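Local structure of E3 ubiquitin-protein ligase HERC2 (Homo sapiens, 4L1M) at residues A[254-258]-A[259-263]; A[316-320]-A[321-325]. The protein is an E3 ubiquitin ligase that probably transfers ubiquitin to target proteins, its RCC1-like beta-propeller domains probably serving as surfaces for protein contacts. All blocks are in the same frame, centred on the assembly; numbering follows the deposited sequence.

Both contacts are local, and they follow one another along the chain without nesting or crossing. Interaction 1 comes first. It closes the turn at 256-259, on the loop that leaves strand 250-252 and enters strand 261-267, where the chain passes from one propeller blade to the next. The chain then runs through the sheet of strands 261-267 to 302-304 before reaching interaction 2. There it reverses between strands 313-318 and 322-327, the first two strands of the following blade. The centre of interaction 1 lies about 19 Å from the centre of the chain, that of interaction 2 about 9 Å. The two centres are about 20 Å apart, and the contacts do not touch.

Interaction 1: A[254-258]-A[259-263]; sequences EKLQD and LDVVK
The carbonyl O of Leu256 accepts the backbone N-H of Leu259, with Leu259 N to Leu256 O at 2.9 Å. The bond is fairly straight at the hydrogen, 163°. The donor nevertheless sits above the carbonyl plane, 44° out of it. This bond closes a type I beta turn from Leu256 to Leu259, which starts on the last residue of the 3-10 segment 254-256. One turn earlier, Gln257 N is hydrogen-bonded to Glu254 O, again three residues back. The turn carries the chain from one blade of the RCC1-type propeller, ending in strand 250-252, to the next, beginning with strand 261-267. The side chains of Leu256 and Leu259 cross at about a right angle. Leu259 CD1 lies against Leu256, 3.9 Å from its CD2 and near its CA as well. With CG beside the backbone N (chi1 -46°), Leu259 keeps its CB and CG near Leu256 O. The other branch of Leu256 reaches more loosely toward Val261, with Leu256 CD1 to Val261 CG2 at 4.4 Å. Leu256 and Val261 both also touch Val228 of strand 228-232, in the preceding blade. Leu256 further packs on Trp283, and Leu259 on Tyr281, both from strand 280-284. Asp258 and Leu259 lie side by side, pointing the same way. The exposed carboxylate lies alongside the leucine, with Asp258 OD1 3.7 Å from Leu259 CG. Past the turn, Val262 and Lys263 both face Leu274 in a classic beta bulge.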
# COMPACT_ATOMS: atom_id res chain seq x y z
N GLU A 254 2.01 -21.73 -2.84
CA GLU A 254 1.53 -22.84 -3.63
C GLU A 254 0.00 -22.85 -3.82
O GLU A 254 -0.50 -23.24 -4.87
CB GLU A 254 2.02 -24.19 -3.02
CG GLU A 254 3.55 -24.45 -2.85
CD GLU A 254 4.22 -24.03 -1.49
OE1 GLU A 254 3.54 -23.99 -0.43
OE2 GLU A 254 5.46 -23.75 -1.46
N LYS A 255 -0.75 -22.36 -2.85
CA LYS A 255 -2.23 -22.29 -2.99
C LYS A 255 -2.72 -21.30 -4.03
O LYS A 255 -3.84 -21.43 -4.52
CB LYS A 255 -2.90 -21.95 -1.68
CG LYS A 255 -2.62 -22.96 -0.59
CD LYS A 255 -3.35 -24.26 -0.80
CE LYS A 255 -2.94 -25.27 0.26
NZ LYS A 255 -3.66 -26.54 0.02
N LEU A 256 -1.89 -20.30 -4.37
CA LEU A 256 -2.24 -19.30 -5.38
C LEU A 256 -1.69 -19.64 -6.77
O LEU A 256 -1.95 -18.89 -7.74
CB LEU A 256 -1.69 -17.93 -4.99
CG LEU A 256 -2.25 -17.31 -3.74
CD1 LEU A 256 -1.55 -15.98 -3.51
CD2 LEU A 256 -3.75 -17.10 -3.78
N GLN A 257 -0.99 -20.77 -6.87
CA GLN A 257 -0.02 -20.98 -7.94
C GLN A 257 -0.67 -21.30 -9.28
O GLN A 257 0.02 -21.39 -10.27
CB GLN A 257 0.98 -22.10 -7.56
CG GLN A 257 0.47 -23.51 -7.88
CD GLN A 257 1.17 -24.67 -7.13
OE1 GLN A 257 2.30 -24.55 -6.61
NE2 GLN A 257 0.48 -25.81 -7.07
N ASP A 258 -1.98 -21.49 -9.28
CA ASP A 258 -2.73 -21.60 -10.52
C ASP A 258 -3.66 -20.40 -10.90
O ASP A 258 -4.41 -20.46 -11.90
CB ASP A 258 -3.58 -22.86 -10.45
CG ASP A 258 -4.45 -22.91 -9.20
OD1 ASP A 258 -4.03 -22.38 -8.13
OD2 ASP A 258 -5.57 -23.47 -9.32
N LEU A 259 -3.59 -19.32 -10.15
CA LEU A 259 -4.51 -18.23 -10.34
C LEU A 259 -3.61 -17.18 -11.01
O LEU A 259 -2.37 -17.21 -10.87
CB LEU A 259 -5.10 -17.77 -8.99
CG LEU A 259 -5.54 -18.97 -8.18
CD1 LEU A 259 -5.79 -18.59 -6.73
CD2 LEU A 259 -6.77 -19.64 -8.79
N ASP A 260 -4.21 -16.27 -11.77
CA ASP A 260 -3.47 -15.17 -12.34
C ASP A 260 -3.61 -13.95 -11.42
O ASP A 260 -4.40 -13.03 -11.65
CB ASP A 260 -3.95 -14.89 -13.77
CG ASP A 260 -3.00 -13.97 -14.55
OD1 ASP A 260 -1.95 -13.52 -14.01
OD2 ASP A 260 -3.34 -13.69 -15.72
N VAL A 261 -2.84 -13.97 -10.34
CA VAL A 261 -2.79 -12.87 -9.38
C VAL A 261 -2.02 -11.71 -10.00
O VAL A 261 -1.01 -11.94 -10.64
CB VAL A 261 -2.13 -13.33 -8.06
CG1 VAL A 261 -1.88 -12.17 -7.14
CG2 VAL A 261 -3.02 -14.32 -7.35
N VAL A 262 -2.48 -10.48 -9.79
CA VAL A 262 -1.83 -9.30 -10.35
C VAL A 262 -1.45 -8.19 -9.33
O VAL A 262 -0.60 -7.35 -9.63
CB VAL A 262 -2.67 -8.68 -11.50
CG1 VAL A 262 -2.81 -9.69 -12.63
CG2 VAL A 262 -4.05 -8.23 -11.02
N LYS A 263 -2.05 -8.20 -8.14
CA LYS A 263 -1.65 -7.26 -7.10
C LYS A 263 -1.67 -7.94 -5.73
O LYS A 263 -2.43 -8.89 -5.51
CB LYS A 263 -2.58 -6.05 -7.07
CG LYS A 263 -2.34 -5.01 -8.16

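Interaction 2: A[316-320]-A[321-325]; sequences VAAGS and THCLA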
# COMPACT_ATOMS: atom_id res chain seq x y z
N VAL A 316 -7.76 -3.02 -4.31
CA VAL A 316 -7.97 -3.19 -2.88
C VAL A 316 -6.98 -2.31 -2.17
O VAL A 316 -5.84 -2.23 -2.56
CB VAL A 316 -7.72 -4.65 -2.43
CG1 VAL A 316 -7.71 -4.73 -0.90
CG2 VAL A 316 -8.79 -5.57 -2.99
N ALA A 317 -7.43 -1.65 -1.11
CA ALA A 317 -6.56 -0.79 -0.30
C ALA A 317 -6.66 -1.28 1.14
O ALA A 317 -7.75 -1.36 1.69
CB ALA A 317 -7.00 0.65 -0.41
N ALA A 318 -5.53 -1.67 1.70
CA ALA A 318 -5.47 -2.24 3.03
C ALA A 318 -4.90 -1.22 3.97
O ALA A 318 -3.78 -0.82 3.80
CB ALA A 318 -4.60 -3.49 3.03
N GLY A 319 -5.69 -0.78 4.94
CA GLY A 319 -5.20 0.05 6.04
C GLY A 319 -4.58 -0.88 7.05
O GLY A 319 -4.26 -2.01 6.72
N SER A 320 -4.41 -0.44 8.29
CA SER A 320 -3.83 -1.31 9.33
C SER A 320 -4.74 -2.51 9.61
O SER A 320 -4.31 -3.66 9.48
CB SER A 320 -3.61 -0.53 10.60
OG SER A 320 -2.68 0.50 10.34
N THR A 321 -5.99 -2.24 9.98
CA THR A 321 -6.93 -3.28 10.31
C THR A 321 -8.29 -3.17 9.58
O THR A 321 -9.27 -3.75 10.03
CB THR A 321 -7.17 -3.32 11.83
OG1 THR A 321 -7.70 -2.07 12.26
CG2 THR A 321 -5.87 -3.57 12.57
N HIS A 322 -8.33 -2.44 8.46
CA HIS A 322 -9.53 -2.35 7.63
C HIS A 322 -9.14 -2.22 6.17
O HIS A 322 -7.99 -1.92 5.87
CB HIS A 322 -10.41 -1.18 8.04
CG HIS A 322 -9.98 0.15 7.51
ND1 HIS A 322 -8.93 0.86 8.05
CD2 HIS A 322 -10.49 0.93 6.53
CE1 HIS A 322 -8.80 2.00 7.41
NE2 HIS A 322 -9.74 2.08 6.49
N CYS A 323 -10.07 -2.50 5.26
CA CYS A 323 -9.79 -2.49 3.83
C CYS A 323 -10.92 -1.89 3.05
O CYS A 323 -12.05 -1.88 3.51
CB CYS A 323 -9.64 -3.90 3.30
SG CYS A 323 -8.26 -4.82 3.96
N LEU A 324 -10.57 -1.39 1.87
CA LEU A 324 -11.53 -0.99 0.85
C LEU A 324 -11.25 -1.81 -0.41
O LEU A 324 -10.11 -2.18 -0.68
CB LEU A 324 -11.39 0.48 0.47
CG LEU A 324 -11.61 1.59 1.50
CD1 LEU A 324 -11.93 2.90 0.80
CD2 LEU A 324 -12.71 1.25 2.49
N ALA A 325 -12.32 -2.08 -1.16
CA ALA A 325 -12.21 -2.67 -2.48
C ALA A 325 -13.06 -1.92 -3.50
O ALA A 325 -14.23 -1.61 -3.24
CB ALA A 325 -12.64 -4.11 -2.43
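Ser320 and Thr321 form the bend of a beta hairpin, and Val316 packs near its far end. The strands, 316-318 and 322-325, run antiparallel at 166°. They are the first two strands of one blade of the RCC1-type propeller. Ser320 sits with OG beside the backbone N, chi1 -62°. Its hydroxyl is hydrogen-bonded outside the hairpin, to Asp105 OD1 and weakly to Ser104 OG, so the bend is tied to the loop between strands 97-101 and 108-113, in another blade. Thr321 has CG2 anti to its carbonyl carbon, and this methyl lies 3.5 Å from Ser320 O. Its side chain is about 4 Å from a bound sulfate ion, probably taken from the crystallisation liquor. Behind the bend, Gly319 N is hydrogen-bonded to His322 O at 2.7 Å, nearly along the C=O axis but bent at the hydrogen (143°). The His322 ring turns back obliquely toward Gly319 CA, and its NE2 is hydrogen-bonded to Ser375 OG. Further along, Ala317 and Leu324 form the hydrogen-bonded pair. Ala317 N to Leu324 O and Leu324 N to Ala317 O are both 2.8 Å. Val316 CG1 comes near Leu324 O, and Val316 CA makes a CA-H...O contact with the same oxygen at 3.2 Å. Val316 CG2 sits 4.2 Å from Ala325 CB. On the same face Cys323 SG rests 4.0 Å from Ala318 CB. Ala317 and Leu324 turn to the other face, where both touch Cys370 of strand 365-370. Backbone bonds and small apolar groups thus join the strands, while Ser320 OG and His322 NE2 hydrogen-bond to other parts of the propeller.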